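Local atomic coordinates of tryptophan decarboxylase 1 (Oryza sativa subsp. japonica, PDB entry 6KHO), a protein that catalyses the pyridoxal phosphate-dependent decarboxylation of tryptophan to tryptamine and of 5-hydroxytryptophan to serotonin, working as a homodimer. Residues 46-51 and 96-101; 274-279 and 431-436; 332-337 and 387-392. One frame throughout, in Å; residues are numbered along the deposited sequence.

Contact 1: 46-51 and 96-101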
loop_
_atom_site.group_PDB
_atom_site.type_symbol
_atom_site.label_atom_id
_atom_site.label_comp_id
_atom_site.label_asym_id
_atom_site.label_seq_id
_atom_site.Cartn_x
_atom_site.Cartn_y
_atom_site.Cartn_z
ATOM N N LYS A 46 -12.319 2.956 25.707
ATOM C CA LYS A 46 -12.594 3.005 27.140
ATOM C C LYS A 46 -12.260 1.685 27.828
ATOM O O LYS A 46 -11.964 1.669 29.028
ATOM C CB LYS A 46 -14.062 3.370 27.379
ATOM C CG LYS A 46 -14.369 4.831 27.090
ATOM C CD LYS A 46 -15.861 5.114 27.225
ATOM C CE LYS A 46 -16.229 6.467 26.643
ATOM N NZ LYS A 46 -17.710 6.559 26.423
ATOM N N SER A 47 -12.314 0.571 27.105
ATOM C CA SER A 47 -12.142 -0.731 27.725
ATOM C C SER A 47 -10.823 -1.429 27.395
ATOM O O SER A 47 -10.545 -2.473 27.994
ATOM C CB SER A 47 -13.315 -1.643 27.341
ATOM O OG SER A 47 -13.269 -2.011 25.972
ATOM N N VAL A 48 -9.989 -0.887 26.493
ATOM C CA VAL A 48 -8.836 -1.662 26.015
ATOM C C VAL A 48 -7.835 -1.924 27.141
ATOM O O VAL A 48 -7.250 -3.014 27.224
ATOM C CB VAL A 48 -8.155 -0.979 24.809
ATOM C CG1 VAL A 48 -7.565 0.383 25.175
ATOM C CG2 VAL A 48 -7.063 -1.892 24.237
ATOM N N GLU A 49 -7.630 -0.948 28.032
ATOM C CA GLU A 49 -6.631 -1.106 29.084
ATOM C C GLU A 49 -6.954 -2.283 29.997
ATOM O O GLU A 49 -6.044 -2.906 30.561
ATOM C CB GLU A 49 -6.519 0.189 29.897
ATOM C CG GLU A 49 -5.488 0.124 31.029
ATOM C CD GLU A 49 -5.389 1.417 31.831
ATOM O OE1 GLU A 49 -5.910 2.464 31.381
ATOM O OE2 GLU A 49 -4.787 1.388 32.922
ATOM N N SER A 50 -8.234 -2.602 30.144
ATOM C CA SER A 50 -8.701 -3.686 30.995
ATOM C C SER A 50 -8.551 -5.050 30.341
ATOM O O SER A 50 -8.717 -6.067 31.019
ATOM C CB SER A 50 -10.175 -3.457 31.358
ATOM O OG SER A 50 -11.020 -3.808 30.267
ATOM N N MET A 51 -8.266 -5.096 29.044
ATOM C CA MET A 51 -8.020 -6.345 28.349
ATOM C C MET A 51 -6.551 -6.739 28.483
ATOM O O MET A 51 -5.686 -5.883 28.694
ATOM C CB MET A 51 -8.380 -6.208 26.872
ATOM C CG MET A 51 -9.771 -5.631 26.604
ATOM S SD MET A 51 -10.059 -5.478 24.822
ATOM C CE MET A 51 -11.766 -4.921 24.774
ATOM N N ALA A 96 -3.229 -0.467 20.639
ATOM C CA ALA A 96 -3.752 0.759 21.225
ATOM C C ALA A 96 -3.693 0.762 22.746
ATOM O O ALA A 96 -3.961 1.802 23.357
ATOM C CB ALA A 96 -5.208 0.992 20.780
ATOM N N SER A 97 -3.366 -0.360 23.371
ATOM C CA SER A 97 -3.373 -0.398 24.825
ATOM C C SER A 97 -2.337 0.567 25.391
ATOM O O SER A 97 -1.233 0.675 24.854
ATOM C CB SER A 97 -3.088 -1.810 25.334
ATOM O OG SER A 97 -2.997 -1.801 26.752
ATOM N N PRO A 98 -2.642 1.263 26.491
ATOM C CA PRO A 98 -1.596 2.048 27.168
ATOM C C PRO A 98 -0.475 1.194 27.733
ATOM O O PRO A 98 0.561 1.744 28.116
ATOM C CB PRO A 98 -2.358 2.771 28.289
ATOM C CG PRO A 98 -3.548 1.943 28.526
ATOM C CD PRO A 98 -3.931 1.334 27.201
ATOM N N ASN A 99 -0.640 -0.125 27.780
ATOM C CA ASN A 99 0.374 -1.041 28.283
ATOM C C ASN A 99 1.095 -1.793 27.168
ATOM O O ASN A 99 1.806 -2.763 27.444
ATOM C CB ASN A 99 -0.269 -2.028 29.274
ATOM C CG ASN A 99 -0.842 -1.331 30.494
ATOM O OD1 ASN A 99 -0.281 -0.331 30.963
ATOM N ND2 ASN A 99 -1.977 -1.833 31.004
ATOM N N PHE A 100 0.902 -1.388 25.914
ATOM C CA PHE A 100 1.679 -1.915 24.799
ATOM C C PHE A 100 3.018 -1.185 24.772
ATOM O O PHE A 100 3.053 0.035 24.583
ATOM C CB PHE A 100 0.903 -1.719 23.493
ATOM C CG PHE A 100 1.576 -2.281 22.280
ATOM C CD1 PHE A 100 2.574 -1.569 21.627
ATOM C CD2 PHE A 100 1.188 -3.508 21.767
ATOM C CE1 PHE A 100 3.190 -2.081 20.488
ATOM C CE2 PHE A 100 1.784 -4.022 20.628
ATOM C CZ PHE A 100 2.805 -3.308 19.992
ATOM N N PHE A 101 4.117 -1.917 24.992
ATOM C CA PHE A 101 5.451 -1.323 25.101
ATOM C C PHE A 101 6.432 -1.854 24.059
ATOM O O PHE A 101 7.639 -1.641 24.203
ATOM C CB PHE A 101 6.046 -1.560 26.499
ATOM C CG PHE A 101 5.173 -1.093 27.635
ATOM C CD1 PHE A 101 4.905 0.255 27.823
ATOM C CD2 PHE A 101 4.645 -2.001 28.533
ATOM C CE1 PHE A 101 4.109 0.684 28.874
ATOM C CE2 PHE A 101 3.851 -1.573 29.593
ATOM C CZ PHE A 101 3.590 -0.231 29.764
HETATM O O HOH W 1 -4.662 -3.942 27.013
HETATM O O HOH W 2 -3.466 -4.203 29.975
HETATM O O HOH W 3 -3.322 -0.845 33.547
#

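Contact 2: 274-279 and 431-436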
loop_
_atom_site.group_PDB
_atom_site.type_symbol
_atom_site.label_atom_id
_atom_site.label_comp_id
_atom_site.label_asym_id
_atom_site.label_seq_id
_atom_site.Cartn_x
_atom_site.Cartn_y
_atom_site.Cartn_z
ATOM N N SER A 274 16.426 -1.512 16.701
ATOM C CA SER A 274 16.847 -2.253 17.886
ATOM C C SER A 274 17.063 -1.326 19.077
ATOM O O SER A 274 16.416 -1.473 20.119
ATOM C CB SER A 274 18.118 -3.051 17.589
ATOM O OG SER A 274 18.554 -3.715 18.762
ATOM N N SER A 275 17.967 -0.351 18.940
ATOM C CA SER A 275 18.399 0.436 20.086
ATOM C C SER A 275 18.395 1.940 19.832
ATOM O O SER A 275 18.977 2.686 20.629
ATOM C CB SER A 275 19.801 -0.016 20.529
ATOM O OG SER A 275 20.795 0.398 19.605
ATOM N N ASN A 276 17.746 2.407 18.762
ATOM C CA ASN A 276 17.713 3.834 18.422
ATOM C C ASN A 276 19.117 4.415 18.271
ATOM O O ASN A 276 19.398 5.527 18.717
ATOM C CB ASN A 276 16.912 4.636 19.444
ATOM C CG ASN A 276 15.436 4.692 19.106
ATOM O OD1 ASN A 276 15.000 4.152 18.082
ATOM N ND2 ASN A 276 14.660 5.352 19.956
ATOM N N ALA A 277 20.005 3.657 17.636
ATOM C CA ALA A 277 21.270 4.233 17.213
ATOM C C ALA A 277 21.019 5.256 16.103
ATOM O O ALA A 277 19.996 5.218 15.412
ATOM C CB ALA A 277 22.226 3.137 16.738
ATOM N N VAL A 278 21.965 6.182 15.936
ATOM C CA VAL A 278 21.840 7.253 14.948
ATOM C C VAL A 278 23.113 7.308 14.119
ATOM O O VAL A 278 24.191 7.579 14.659
ATOM C CB VAL A 278 21.578 8.618 15.600
ATOM C CG1 VAL A 278 21.680 9.712 14.548
ATOM C CG2 VAL A 278 20.192 8.640 16.277
ATOM N N ASP A 279 22.989 7.060 12.817
ATOM C CA ASP A 279 24.131 7.157 11.913
ATOM C C ASP A 279 24.471 8.627 11.659
ATOM O O ASP A 279 23.569 9.467 11.579
ATOM C CB ASP A 279 23.825 6.442 10.585
ATOM C CG ASP A 279 23.646 4.920 10.741
ATOM O OD1 ASP A 279 24.029 4.366 11.799
ATOM O OD2 ASP A 279 23.134 4.267 9.796
ATOM N N ARG A 431 19.828 6.811 25.726
ATOM C CA ARG A 431 18.484 6.994 25.183
ATOM C C ARG A 431 18.449 8.283 24.367
ATOM O O ARG A 431 18.671 9.370 24.910
ATOM C CB ARG A 431 17.445 7.033 26.310
ATOM C CG ARG A 431 16.003 7.354 25.862
ATOM C CD ARG A 431 15.183 7.990 26.991
ATOM N NE ARG A 431 15.865 9.160 27.534
ATOM C CZ ARG A 431 15.927 10.344 26.927
ATOM N NH1 ARG A 431 15.329 10.528 25.754
ATOM N NH2 ARG A 431 16.593 11.345 27.488
ATOM N N ASN A 432 18.180 8.163 23.062
ATOM C CA ASN A 432 18.076 9.337 22.198
ATOM C C ASN A 432 16.649 9.858 22.064
ATOM O O ASN A 432 16.450 11.072 21.914
ATOM C CB ASN A 432 18.617 9.019 20.801
ATOM C CG ASN A 432 20.115 8.794 20.796
ATOM O OD1 ASN A 432 20.859 9.585 21.362
ATOM N ND2 ASN A 432 20.558 7.702 20.170
ATOM N N PHE A 433 15.655 8.974 22.105
ATOM C CA PHE A 433 14.279 9.375 21.832
ATOM C C PHE A 433 13.349 8.841 22.914
ATOM O O PHE A 433 13.545 9.156 24.090
ATOM C CB PHE A 433 13.897 8.915 20.424
ATOM C CG PHE A 433 14.871 9.402 19.366
ATOM C CD1 PHE A 433 14.890 10.740 18.990
ATOM C CD2 PHE A 433 15.796 8.540 18.799
ATOM C CE1 PHE A 433 15.798 11.198 18.041
ATOM C CE2 PHE A 433 16.708 8.985 17.846
ATOM C CZ PHE A 433 16.710 10.319 17.467
ATOM N N ALA A 434 12.338 8.044 22.554
ATOM C CA ALA A 434 11.376 7.563 23.542
ATOM C C ALA A 434 11.488 6.060 23.776
ATOM O O ALA A 434 10.555 5.447 24.310
ATOM C CB ALA A 434 9.947 7.937 23.138
ATOM N N LEU A 435 12.608 5.455 23.390
ATOM C CA LEU A 435 12.861 4.038 23.608
ATOM C C LEU A 435 13.999 3.886 24.611
ATOM O O LEU A 435 15.054 4.517 24.465
ATOM C CB LEU A 435 13.209 3.329 22.297
ATOM C CG LEU A 435 13.818 1.921 22.376
ATOM C CD1 LEU A 435 12.737 0.861 22.614
ATOM C CD2 LEU A 435 14.616 1.610 21.119
ATOM N N VAL A 436 13.781 3.048 25.623
ATOM C CA VAL A 436 14.792 2.734 26.628
ATOM C C VAL A 436 15.147 1.261 26.494
ATOM O O VAL A 436 14.259 0.401 26.499
ATOM C CB VAL A 436 14.296 3.045 28.051
ATOM C CG1 VAL A 436 15.303 2.545 29.079
ATOM C CG2 VAL A 436 14.045 4.527 28.220
HETATM O O HOH W 4 18.783 5.126 22.010
HETATM O O HOH W 5 17.440 3.170 23.494
#

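Contact 3: 332-337 and 387-392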
loop_
_atom_site.group_PDB
_atom_site.type_symbol
_atom_site.label_atom_id
_atom_site.label_comp_id
_atom_site.label_asym_id
_atom_site.label_seq_id
_atom_site.Cartn_x
_atom_site.Cartn_y
_atom_site.Cartn_z
ATOM N N LEU A 332 3.785 10.196 14.591
ATOM C CA LEU A 332 3.158 11.492 14.315
ATOM C C LEU A 332 1.633 11.379 14.223
ATOM O O LEU A 332 0.984 12.064 13.421
ATOM C CB LEU A 332 3.747 12.126 13.056
ATOM C CG LEU A 332 3.719 13.657 13.030
ATOM C CD1 LEU A 332 4.633 14.219 14.113
ATOM C CD2 LEU A 332 4.095 14.203 11.651
ATOM N N MET A 333 1.043 10.504 15.045
ATOM C CA MET A 333 -0.406 10.468 15.310
ATOM C C MET A 333 -1.252 10.284 14.054
ATOM O O MET A 333 -2.399 10.736 14.003
ATOM C CB MET A 333 -0.860 11.729 16.047
ATOM C CG MET A 333 -0.478 11.718 17.522
ATOM S SD MET A 333 -0.845 13.283 18.322
ATOM C CE MET A 333 0.421 14.287 17.628
ATOM N N THR A 334 -0.710 9.616 13.044
ATOM C CA THR A 334 -1.413 9.353 11.794
ATOM C C THR A 334 -1.525 7.843 11.624
ATOM O O THR A 334 -0.504 7.157 11.550
ATOM C CB THR A 334 -0.657 9.972 10.616
ATOM O OG1 THR A 334 -0.490 11.389 10.818
ATOM C CG2 THR A 334 -1.402 9.742 9.326
ATOM N N CYS A 335 -2.748 7.316 11.567
ATOM C CA CYS A 335 -2.907 5.865 11.509
ATOM C C CYS A 335 -2.281 5.293 10.230
ATOM O O CYS A 335 -2.160 5.976 9.205
ATOM C CB CYS A 335 -4.397 5.482 11.584
ATOM S SG CYS A 335 -5.463 6.203 10.265
ATOM N N LEU A 336 -1.889 4.015 10.296
ATOM C CA LEU A 336 -1.324 3.344 9.126
ATOM C C LEU A 336 -2.316 3.369 7.960
ATOM O O LEU A 336 -3.533 3.382 8.165
ATOM C CB LEU A 336 -0.961 1.895 9.476
ATOM C CG LEU A 336 0.357 1.622 10.223
ATOM C CD1 LEU A 336 0.267 1.932 11.717
ATOM C CD2 LEU A 336 0.786 0.173 10.005
ATOM N N ASP A 337 -1.804 3.395 6.718
ATOM C CA ASP A 337 -0.377 3.541 6.372
ATOM C C ASP A 337 -0.064 4.984 5.978
ATOM O O ASP A 337 -0.901 5.661 5.361
ATOM C CB ASP A 337 0.026 2.636 5.193
ATOM C CG ASP A 337 -0.666 1.280 5.207
ATOM O OD1 ASP A 337 -0.552 0.565 6.223
ATOM O OD2 ASP A 337 -1.320 0.926 4.197
ATOM N N LEU A 387 -5.074 13.353 2.903
ATOM C CA LEU A 387 -6.133 13.982 3.682
ATOM C C LEU A 387 -5.886 13.828 5.180
ATOM O O LEU A 387 -5.952 14.809 5.933
ATOM C CB LEU A 387 -7.493 13.402 3.281
ATOM C CG LEU A 387 -8.710 14.080 3.919
ATOM C CD1 LEU A 387 -8.758 15.559 3.549
ATOM C CD2 LEU A 387 -9.998 13.392 3.487
ATOM N N LYS A 388 -5.595 12.605 5.639
ATOM C CA LYS A 388 -5.436 12.415 7.079
ATOM C C LYS A 388 -4.203 13.142 7.599
ATOM O O LYS A 388 -4.226 13.690 8.707
ATOM C CB LYS A 388 -5.375 10.926 7.432
ATOM C CG LYS A 388 -4.170 10.176 6.879
ATOM C CD LYS A 388 -4.252 8.701 7.253
ATOM C CE LYS A 388 -3.342 7.854 6.371
ATOM N NZ LYS A 388 -3.440 6.402 6.736
ATOM N N LEU A 389 -3.123 13.175 6.808
ATOM C CA LEU A 389 -1.921 13.880 7.252
ATOM C C LEU A 389 -2.169 15.386 7.356
ATOM O O LEU A 389 -1.753 16.026 8.331
ATOM C CB LEU A 389 -0.761 13.588 6.299
ATOM C CG LEU A 389 0.584 14.145 6.753
ATOM C CD1 LEU A 389 0.872 13.775 8.212
ATOM C CD2 LEU A 389 1.718 13.677 5.811
ATOM N N TRP A 390 -2.854 15.966 6.365
ATOM C CA TRP A 390 -3.220 17.382 6.447
ATOM C C TRP A 390 -4.157 17.644 7.627
ATOM O O TRP A 390 -3.996 18.630 8.355
ATOM C CB TRP A 390 -3.863 17.829 5.133
ATOM C CG TRP A 390 -4.550 19.163 5.219
ATOM C CD1 TRP A 390 -3.956 20.394 5.238
ATOM C CD2 TRP A 390 -5.965 19.396 5.316
ATOM N NE1 TRP A 390 -4.915 21.379 5.349
ATOM C CE2 TRP A 390 -6.155 20.793 5.401
ATOM C CE3 TRP A 390 -7.087 18.556 5.359
ATOM C CZ2 TRP A 390 -7.424 21.376 5.497
ATOM C CZ3 TRP A 390 -8.358 19.138 5.444
ATOM C CH2 TRP A 390 -8.509 20.539 5.516
ATOM N N MET A 391 -5.126 16.757 7.852
ATOM C CA MET A 391 -6.076 16.982 8.943
ATOM C C MET A 391 -5.386 16.981 10.304
ATOM O O MET A 391 -5.780 17.728 11.209
ATOM C CB MET A 391 -7.163 15.925 8.904
ATOM C CG MET A 391 -8.230 16.219 7.872
ATOM S SD MET A 391 -9.752 15.356 8.296
ATOM C CE MET A 391 -10.840 16.032 7.044
ATOM N N VAL A 392 -4.372 16.135 10.475
ATOM C CA VAL A 392 -3.629 16.108 11.733
ATOM C C VAL A 392 -2.914 17.440 11.952
ATOM O O VAL A 392 -3.017 18.051 13.025
ATOM C CB VAL A 392 -2.641 14.922 11.743
ATOM C CG1 VAL A 392 -1.581 15.111 12.826
ATOM C CG2 VAL A 392 -3.397 13.615 11.941
#

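Contact 1: 46-51 and 96-101
The carboxylate of E49 and the amide of N99 stand almost perpendicular, their planes 87° apart, and water joins them: one molecule lies 2.7 Å from E49 OE2 and takes a hydrogen bond from N99 ND2. A second water accepts from the same ND2 and donates to E49 O, so the amide nitrogen serves two bridges to one residue. On the far side of N99, its backbone carbon C lies 3.7 Å above one face of the F101 ring, offset toward the rim. The P98 ring presents its CG corner to the E49 stem, which crosses it at about a right angle; P98 CG is 3.7 Å from E49 CG. This stem is fully extended, with CG anti to the backbone N (chi1 -180°), and it carries OE1 on to a hydrogen bond with H497. With an alanine here, H497 would probably lose its carboxylate partner and a gap would be likely to open beside P98.

No direct hydrogen bond links the segments. V48 CG2 packs 4.0 Å from S97 CA, and a third water ties S97 OG to V48 O and M51 O. That hydroxyl also accepts from N99 N at 3.1 Å, an ST turn inside the type I turn from S97 to F100.

The contact thus seats V48 and E49, near the end of helix 27-47, on the loop between helices 77-88 and 110-122. Beyond the loop, helix 495-513 packs against P98, N99 and F101, and F101 pairs through its backbone with A487 of strand 481-487.

Contact 2: 274-279 and 431-436
N276 and N432 bring the two backbones closest, with CA atoms 6.7 Å apart, where a loop of the large domain of this fold-type I PLP enzyme meets the turn leading into strand 435-440 of the C-terminal antiparallel sheet. N276 sits in the left-handed helical region (phi 56°, psi 41°). Two waters bridge the main chains, one from S275 O to N432 N and the other from S275 O to L435 O.

The N276 side chain fits between F433 and L435: its CG is 3.8 Å from L435 CD2, and its amide meets the edge of the F433 ring with the two planes 84° apart. Its surroundings include F104, a serotonin-binding residue, and Y301 of the cofactor pocket, whose hydroxyl accepts a hydrogen bond from A434 N, which places the contact beside the active site. V278 adds an apolar contact, CG2 lying 3.8 Å from F433 CE2 near the ring plane, while N432 CB lies over one face of that ring, offset toward its rim.

The direct hydrogen bond of the contact runs from N432 ND2 to N276 O, 2.9 Å long; the acceptor lies in the plane of the N432 amide, and the donor stands nearly along the C=O axis.

Contact 3: 332-337 and 387-392
Hydrogen bonds from one lysine dominate this contact. K388, on helix 386-420, reaches out to the loop 332-337 and donates through NZ to two of its carbonyls, C335 O at 2.8 Å and D337 O at 3.0 Å. In neither case does the donor use a lone-pair direction: NZ lies above both carbonyl planes, 39° out of that of C335 and 54° out of that of D337. The lysine begins in the crowded position, with CG between the backbone N and carbonyl carbon (chi1 65°), then runs extended to its amine. Between the two accepting residues in the chain, the peptide bond joining L336 to D337 is cis. A further hydrogen bond, within the loop, goes from T334 OG1 to L332 O.

Van der Waals contacts fill the rest. T334 turns CG2 against the lysine stem, 3.7 Å from K388 CD, while its OG1 is approached by L389 CD1 and V392 CG2, both at 3.8 Å. One turn along the helix from K388, V392 sets CG2 3.7 Å from M333 O. The C335 sulfur flanks the end of the lysine.

K388 NZ also makes a salt bridge with D116 of helix 110-122. The same loop takes part in the dimer interface: L336 O accepts from R383 of the second subunit, and L336 N donates to N123 of that subunit.

All the touching residues are buried, and the amine is held by a carboxylate and two peptide oxygens, which probably favours its protonated form. Through it the long helix fixes the loop that follows K330, the cofactor-attachment lysine, in the same place where the neighbouring subunit grips L336.

The centre of contact 1 lies farthest out, about 21 Å from the chain centre, against about 14 and 13 Å for contacts 2 and 3; contacts 1 and 2 each mix buried and partly exposed residues, while every touching residue of contact 3 is buried. The chemistry differs too: water bridges span contact 1, contact 2 combines waters with a direct amide-to-carbonyl bond and apolar packing, and contact 3 relies on the direct bonds of a buried lysine. Contacts 1 and 2 both lean on strand 481-487, through F101 and V436. Contacts 1 and 3 both reach the second subunit, by packing in the former and hydrogen bonds in the latter, whereas no other chain touches contact 2.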